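Local coordinates for protein cytochrome C3, A dimeric class III c-type cytochrome (Desulfovibrio gigas, PDB 1GYO) that probably transfers electrons through four covalently bound c-type hemes in each subunit of a dimer, as expected for a class III cytochrome c, at residues Phe68-Ala71 with Trp72-Ser76; Arg81-His84 with Lys85-Ala89. One frame throughout, in Å; residues are numbered along the deposited sequence.

Overall arrangement
Contacts 1 and 2 follow one another along the chain, their centres about 12 Å apart, and each supplies one axial histidine to a different heme. Contact 1 lies nearer the middle of the chain, its centre about 8 Å from the chain centre; there a short helix, 68-72, unwinds into a loop and aromatic rings pack against one heme, while Trp72 touches others as well. Contact 2 is more peripheral, about 13 Å out, and stays within helix 80-89: one side faces its heme, while the lysines are exposed. Aromatic contacts, one stacked and one edge-to-face, and a three-donor carbonyl mark the first, regular helical bonding and water-bridged cations the second. The two meet where Trp72 O probably accepts a hydrogen bond from Arg81 N.

Contact 1: Phe68-Ala71 with Trp72-Ser76; sequences FYKA and WHSES. With HEC (heme c), chain F.
Tyr69 O gathers three N-H groups where the short helix at Phe68-Ala71 gives way to the loop that follows. The backbone N of Trp72 approaches from above the carbonyl plane, that of His73 lies in the plane at 3.1 Å, and His73 ND1 supplies the shortest bond, 2.8 Å to Tyr69 O. The same two residues also stack: the Tyr69 and His73 rings lie face to face, centroids 3.8 Å apart and planes inclined by 21°, with ND1 over the centre of the phenol ring. On His73, CG is turned beside the backbone N (chi1 -31°), a setting that lets ND1 reach the carbonyl while NE2 binds the heme iron at 2.0 Å; His104 is the other axial ligand. Trp72 meets Phe68 in a T-shaped pair, its NE1 edge over the centre of the phenyl face at 75° between planes. A broad indole suits this place because both faces are used: Ala71 CB makes a CH-pi contact on one, 3.9 Å from the five-membered ring centroid, and the heme's CAD lies over the other. Beyond the helix, Ser74 OG accepts from Ser76 N in an ST turn and is also hydrogen-bonded to a propionate oxygen of another heme. Holding ND1 on a carbonyl fixes the rotation of the imidazole and would probably make His73 a more electron-rich ligand to iron.

Contact 2: Arg81-His84 with Lys85-Ala89; sequences RGCH and KAMKA. With HEC (heme c), chain E.
The Arg81 guanidinium carries Lys85 CD over one face, 3.8 Å above its plane and toward the rim, and has in plane at its edge the water that accepts from NH1; the His84 imidazole, by contrast, meets its heme edge-on through NE2. Both belong to helix 80-89, which holds a CXXCH heme-binding motif, Cys80 to His84: Cys80 and Cys83 form the thioethers and His84 is the axial ligand. His84 NE2 binds the heme iron at 2.0 Å, and His31, from elsewhere in the chain, is the other axial ligand; ND1 donates a hydrogen bond to Pro96 O. That bond fixes the ring's rotation and probably enriches the ligand nitrogen in electrons. With SG swung opposite the backbone N (chi1 176°), Cys83 reaches the porphyrin rim, where SG joins CAC at 1.8 Å. One turn later Met87 brings SD to 3.6 Å from Cys83 SG; its flexible thioether chain suits the heme margin, where CE also touches the methyl CMD. Backbone bonds from residues 85-88 to residues 81-84 keep these groups in helical order, Ala86 N to Gly82 O among them in the regular i to i+4 pattern. On the solvent side two cations lie near each other, Arg81 NH1 3.9 Å from Lys85 NZ. Arg81 NE is hydrogen-bonded to Ile97 O, and waters between the charged ends would ease their repulsion: one accepts from Arg81 NH2 at 2.9 Å and from Lys85 NZ at 2.8 Å, while the other takes Arg81 NH1 at 2.8 Å and Lys85 NZ only weakly.

Contact 1: Phe68-Ala71 with Trp72-Ser76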
loop_
_atom_site.group_PDB
_atom_site.type_symbol
_atom_site.label_atom_id
_atom_site.label_comp_id
_atom_site.label_asym_id
_atom_site.label_seq_id
_atom_site.Cartn_x
_atom_site.Cartn_y
_atom_site.Cartn_z
ATOM N N PHE A 68 17.877 10.999 -11.874
ATOM C CA PHE A 68 18.178 10.080 -10.782
ATOM C C PHE A 68 18.438 10.811 -9.478
ATOM O O PHE A 68 17.816 10.495 -8.449
ATOM C CB PHE A 68 19.386 9.223 -11.190
ATOM C CG PHE A 68 19.741 8.144 -10.214
ATOM C CD1 PHE A 68 18.977 7.005 -10.118
ATOM C CD2 PHE A 68 20.863 8.270 -9.406
ATOM C CE1 PHE A 68 19.331 5.985 -9.263
ATOM C CE2 PHE A 68 21.229 7.238 -8.538
ATOM C CZ PHE A 68 20.470 6.084 -8.476
ATOM N N TYR A 69 19.350 11.778 -9.465
ATOM C CA TYR A 69 19.727 12.405 -8.191
ATOM C C TYR A 69 18.548 13.056 -7.476
ATOM O O TYR A 69 18.417 12.958 -6.245
ATOM C CB TYR A 69 20.833 13.421 -8.394
ATOM C CG TYR A 69 21.519 13.870 -7.123
ATOM C CD1 TYR A 69 22.567 13.116 -6.595
ATOM C CD2 TYR A 69 21.183 15.034 -6.449
ATOM C CE1 TYR A 69 23.217 13.505 -5.461
ATOM C CE2 TYR A 69 21.822 15.453 -5.319
ATOM C CZ TYR A 69 22.846 14.673 -4.813
ATOM O OH TYR A 69 23.538 15.059 -3.678
ATOM N N LYS A 70 17.693 13.740 -8.227
ATOM C CA LYS A 70 16.580 14.450 -7.622
ATOM C C LYS A 70 15.540 13.532 -7.013
ATOM O O LYS A 70 14.800 13.951 -6.124
ATOM C CB LYS A 70 15.930 15.404 -8.633
ATOM C CG LYS A 70 16.696 16.724 -8.818
ATOM C CD LYS A 70 16.579 17.644 -7.628
ATOM C CE LYS A 70 17.269 18.982 -7.806
ATOM N NZ LYS A 70 16.605 19.923 -8.740
ATOM N N ALA A 71 15.468 12.243 -7.425
ATOM C CA ALA A 71 14.506 11.320 -6.805
ATOM C C ALA A 71 14.771 11.189 -5.304
ATOM O O ALA A 71 13.841 10.981 -4.529
ATOM C CB ALA A 71 14.573 9.958 -7.446
ATOM N N TRP A 72 16.060 11.269 -4.926
ATOM C CA TRP A 72 16.480 10.978 -3.562
ATOM C C TRP A 72 16.825 12.204 -2.746
ATOM O O TRP A 72 16.812 12.166 -1.521
ATOM C CB TRP A 72 17.650 9.994 -3.558
ATOM C CG TRP A 72 17.643 9.029 -4.691
ATOM C CD1 TRP A 72 18.452 9.056 -5.774
ATOM C CD2 TRP A 72 16.764 7.912 -4.883
ATOM N NE1 TRP A 72 18.176 8.016 -6.649
ATOM C CE2 TRP A 72 17.123 7.310 -6.100
ATOM C CE3 TRP A 72 15.705 7.378 -4.133
ATOM C CZ2 TRP A 72 16.477 6.169 -6.605
ATOM C CZ3 TRP A 72 15.071 6.255 -4.636
ATOM C CH2 TRP A 72 15.455 5.662 -5.856
ATOM N N HIS A 73 17.165 13.293 -3.450
ATOM C CA HIS A 73 17.711 14.528 -2.865
ATOM C C HIS A 73 17.116 15.737 -3.583
ATOM O O HIS A 73 17.595 16.161 -4.629
ATOM C CB HIS A 73 19.224 14.628 -2.981
ATOM C CG HIS A 73 20.001 13.376 -2.957
ATOM N ND1 HIS A 73 20.212 12.598 -4.062
ATOM C CD2 HIS A 73 20.699 12.779 -1.973
ATOM C CE1 HIS A 73 20.974 11.570 -3.731
ATOM N NE2 HIS A 73 21.285 11.637 -2.446
ATOM N N SER A 74 16.046 16.233 -3.016
ATOM C CA SER A 74 15.297 17.273 -3.706
ATOM C C SER A 74 14.675 18.013 -2.534
ATOM O O SER A 74 14.402 17.359 -1.510
ATOM C CB SER A 74 14.151 16.823 -4.657
ATOM O OG SER A 74 13.413 17.957 -5.029
ATOM N N GLU A 75 14.333 19.266 -2.696
ATOM C CA GLU A 75 13.461 19.946 -1.735
ATOM C C GLU A 75 12.095 19.275 -1.649
ATOM O O GLU A 75 11.377 19.356 -0.683
ATOM C CB GLU A 75 13.194 21.410 -2.105
ATOM C CG GLU A 75 11.742 21.753 -2.316
ATOM C CD GLU A 75 10.605 22.194 -1.462
ATOM O OE1 GLU A 75 10.203 21.492 -0.486
ATOM O OE2 GLU A 75 9.956 23.256 -1.701
ATOM N N SER A 76 11.703 18.612 -2.750
ATOM C CA SER A 76 10.456 17.897 -2.748
ATOM C C SER A 76 10.334 16.908 -1.603
ATOM O O SER A 76 11.253 16.116 -1.381
ATOM C CB SER A 76 10.332 17.109 -4.062
ATOM O OG SER A 76 9.204 16.243 -4.001
HETATM FE FE HEC F . 22.457 10.359 -1.505
HETATM C CHA HEC F . 22.489 8.396 -4.297
HETATM C CHB HEC F . 25.165 11.995 -2.617
HETATM C CHC HEC F . 22.352 12.380 1.225
HETATM C CHD HEC F . 19.831 8.631 -0.319
HETATM N NA HEC F . 23.619 10.186 -3.110
HETATM C C1A HEC F . 23.507 9.325 -4.180
HETATM C C2A HEC F . 24.582 9.516 -5.117
HETATM C C3A HEC F . 25.353 10.518 -4.627
HETATM C C4A HEC F . 24.744 10.944 -3.389
HETATM C CMA HEC F . 26.620 11.097 -5.201
HETATM C CAA HEC F . 24.811 8.689 -6.350
HETATM C CBA HEC F . 24.316 9.335 -7.617
HETATM C CGA HEC F . 24.591 8.536 -8.868
HETATM O O1A HEC F . 25.076 7.400 -8.779
HETATM O O2A HEC F . 24.316 9.054 -9.978
HETATM N NB HEC F . 23.537 11.900 -0.824
HETATM C C1B HEC F . 24.592 12.501 -1.474
HETATM C C2B HEC F . 25.001 13.711 -0.787
HETATM C C3B HEC F . 24.156 13.852 0.267
HETATM C C4B HEC F . 23.285 12.699 0.268
HETATM C CMB HEC F . 26.102 14.610 -1.272
HETATM C CAB HEC F . 24.014 15.013 1.216
HETATM C CBB HEC F . 23.497 16.274 0.522
HETATM N NC HEC F . 21.343 10.461 0.143
HETATM C C1C HEC F . 21.494 11.307 1.234
HETATM C C2C HEC F . 20.613 10.936 2.310
HETATM C C3C HEC F . 19.870 9.892 1.859
HETATM C C4C HEC F . 20.331 9.602 0.516
HETATM C CMC HEC F . 20.594 11.629 3.658
HETATM C CAC HEC F . 18.814 9.116 2.580
HETATM C CBC HEC F . 17.794 9.950 3.357
HETATM N ND HEC F . 21.357 8.853 -2.208
HETATM C C1D HEC F . 20.257 8.275 -1.573
HETATM C C2D HEC F . 19.673 7.257 -2.402
HETATM C C3D HEC F . 20.441 7.167 -3.521
HETATM C C4D HEC F . 21.478 8.158 -3.401
HETATM C CMD HEC F . 18.448 6.449 -2.050
HETATM C CAD HEC F . 20.245 6.238 -4.688
HETATM C CBD HEC F . 21.031 4.945 -4.558
HETATM C CGD HEC F . 22.521 5.143 -4.758
HETATM O O1D HEC F . 23.225 5.151 -3.700
HETATM O O2D HEC F . 22.964 5.315 -5.887
#

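Contact 2: Arg81-His84 with Lys85-Ala89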
loop_
_atom_site.group_PDB
_atom_site.type_symbol
_atom_site.label_atom_id
_atom_site.label_comp_id
_atom_site.label_asym_id
_atom_site.label_seq_id
_atom_site.Cartn_x
_atom_site.Cartn_y
_atom_site.Cartn_z
ATOM N N ARG A 81 15.658 12.809 1.180
ATOM C CA ARG A 81 16.215 13.885 2.026
ATOM C C ARG A 81 15.208 14.995 2.205
ATOM O O ARG A 81 15.196 15.656 3.271
ATOM C CB ARG A 81 17.533 14.323 1.415
ATOM C CG ARG A 81 18.371 15.189 2.303
ATOM C CD ARG A 81 19.819 15.253 1.820
ATOM N NE ARG A 81 20.626 16.041 2.733
ATOM C CZ ARG A 81 20.849 17.337 2.644
ATOM N NH1 ARG A 81 20.346 18.078 1.669
ATOM N NH2 ARG A 81 21.612 17.923 3.590
ATOM N N GLY A 82 14.392 15.259 1.191
ATOM C CA GLY A 82 13.419 16.332 1.293
ATOM C C GLY A 82 12.352 16.075 2.341
ATOM O O GLY A 82 11.947 16.969 3.078
ATOM N N CYS A 83 11.839 14.856 2.397
ATOM C CA CYS A 83 10.867 14.547 3.449
ATOM C C CYS A 83 11.521 14.630 4.836
ATOM O O CYS A 83 10.996 15.243 5.765
ATOM C CB CYS A 83 10.279 13.159 3.216
ATOM S SG CYS A 83 9.166 12.803 4.645
ATOM N N HIS A 84 12.707 14.009 4.980
ATOM C CA HIS A 84 13.324 14.057 6.310
ATOM C C HIS A 84 13.588 15.504 6.732
ATOM O O HIS A 84 13.334 15.857 7.876
ATOM C CB HIS A 84 14.598 13.243 6.311
ATOM C CG HIS A 84 14.441 11.769 6.057
ATOM N ND1 HIS A 84 15.542 10.993 5.779
ATOM C CD2 HIS A 84 13.380 10.927 6.022
ATOM C CE1 HIS A 84 15.148 9.735 5.579
ATOM N NE2 HIS A 84 13.855 9.641 5.718
ATOM N N LYS A 85 14.087 16.353 5.813
ATOM C CA LYS A 85 14.329 17.742 6.214
ATOM C C LYS A 85 13.034 18.440 6.590
ATOM O O LYS A 85 12.979 19.233 7.558
ATOM C CB LYS A 85 15.051 18.485 5.104
ATOM C CG LYS A 85 16.498 18.182 4.947
ATOM C CD LYS A 85 17.286 18.915 3.839
ATOM C CE LYS A 85 17.241 20.411 4.060
ATOM N NZ LYS A 85 18.202 21.052 3.086
ATOM N N ALA A 86 11.950 18.217 5.848
ATOM C CA ALA A 86 10.695 18.885 6.148
ATOM C C ALA A 86 10.142 18.441 7.490
ATOM O O ALA A 86 9.607 19.248 8.251
ATOM C CB ALA A 86 9.672 18.596 5.060
ATOM N N MET A 87 10.263 17.153 7.786
ATOM C CA MET A 87 9.769 16.632 9.067
ATOM C C MET A 87 10.607 17.171 10.203
ATOM O O MET A 87 10.083 17.560 11.245
ATOM C CB MET A 87 9.778 15.094 9.045
ATOM C CG MET A 87 8.745 14.538 8.067
ATOM S SD MET A 87 8.530 12.756 8.174
ATOM C CE MET A 87 7.596 12.632 9.732
ATOM N N LYS A 88 11.917 17.196 10.033
ATOM C CA LYS A 88 12.770 17.766 11.068
ATOM C C LYS A 88 12.436 19.220 11.352
ATOM O O LYS A 88 12.469 19.652 12.532
ATOM C CB LYS A 88 14.238 17.652 10.642
ATOM C CG LYS A 88 15.144 18.222 11.754
ATOM C CD LYS A 88 16.524 17.634 11.617
ATOM C CE LYS A 88 17.314 17.811 12.915
ATOM N NZ LYS A 88 17.292 19.239 13.354
ATOM N N ALA A 89 12.110 19.990 10.331
ATOM C CA ALA A 89 11.747 21.399 10.504
ATOM C C ALA A 89 10.470 21.529 11.323
ATOM O O ALA A 89 10.234 22.517 11.990
ATOM C CB ALA A 89 11.592 22.066 9.138
HETATM FE FE HEC E . 12.844 7.912 5.538
HETATM C CHA HEC E . 13.262 7.018 8.776
HETATM C CHB HEC E . 15.801 6.402 4.753
HETATM C CHC HEC E . 12.251 8.424 2.295
HETATM C CHD HEC E . 9.996 9.526 6.328
HETATM N NA HEC E . 14.297 6.989 6.575
HETATM C C1A HEC E . 14.303 6.697 7.927
HETATM C C2A HEC E . 15.537 6.051 8.305
HETATM C C3A HEC E . 16.279 5.926 7.176
HETATM C C4A HEC E . 15.488 6.455 6.099
HETATM C CMA HEC E . 17.653 5.322 7.029
HETATM C CAA HEC E . 15.868 5.580 9.691
HETATM C CBA HEC E . 15.386 4.156 9.947
HETATM C CGA HEC E . 16.223 3.090 9.271
HETATM O O1A HEC E . 17.361 2.870 9.702
HETATM O O2A HEC E . 15.733 2.488 8.295
HETATM N NB HEC E . 13.812 7.457 3.854
HETATM C C1B HEC E . 15.029 6.820 3.694
HETATM C C2B HEC E . 15.361 6.685 2.296
HETATM C C3B HEC E . 14.342 7.238 1.593
HETATM C C4B HEC E . 13.390 7.735 2.561
HETATM C CMB HEC E . 16.600 6.016 1.773
HETATM C CAB HEC E . 14.186 7.401 0.105
HETATM C CBB HEC E . 14.275 6.139 -0.716
HETATM N NC HEC E . 11.429 8.835 4.520
HETATM C C1C HEC E . 11.361 9.004 3.148
HETATM C C2C HEC E . 10.272 9.875 2.776
HETATM C C3C HEC E . 9.640 10.213 3.923
HETATM C C4C HEC E . 10.340 9.534 5.004
HETATM C CMC HEC E . 10.002 10.315 1.358
HETATM C CAC HEC E . 8.503 11.159 4.152
HETATM C CBC HEC E . 7.447 11.294 3.094
HETATM N ND HEC E . 11.857 8.252 7.224
HETATM C C1D HEC E . 10.639 8.879 7.368
HETATM C C2D HEC E . 10.133 8.753 8.710
HETATM C C3D HEC E . 11.067 8.066 9.408
HETATM C C4D HEC E . 12.129 7.738 8.494
HETATM C CMD HEC E . 8.807 9.300 9.183
HETATM C CAD HEC E . 11.064 7.717 10.876
HETATM C CBD HEC E . 10.495 6.343 11.142
HETATM C CGD HEC E . 10.330 6.096 12.648
HETATM O O1D HEC E . 11.324 5.735 13.280
HETATM O O2D HEC E . 9.225 6.331 13.155
HETATM O O HOH W 1 20.718 20.592 4.208
HETATM O O HOH W 2 20.728 20.842 1.100
#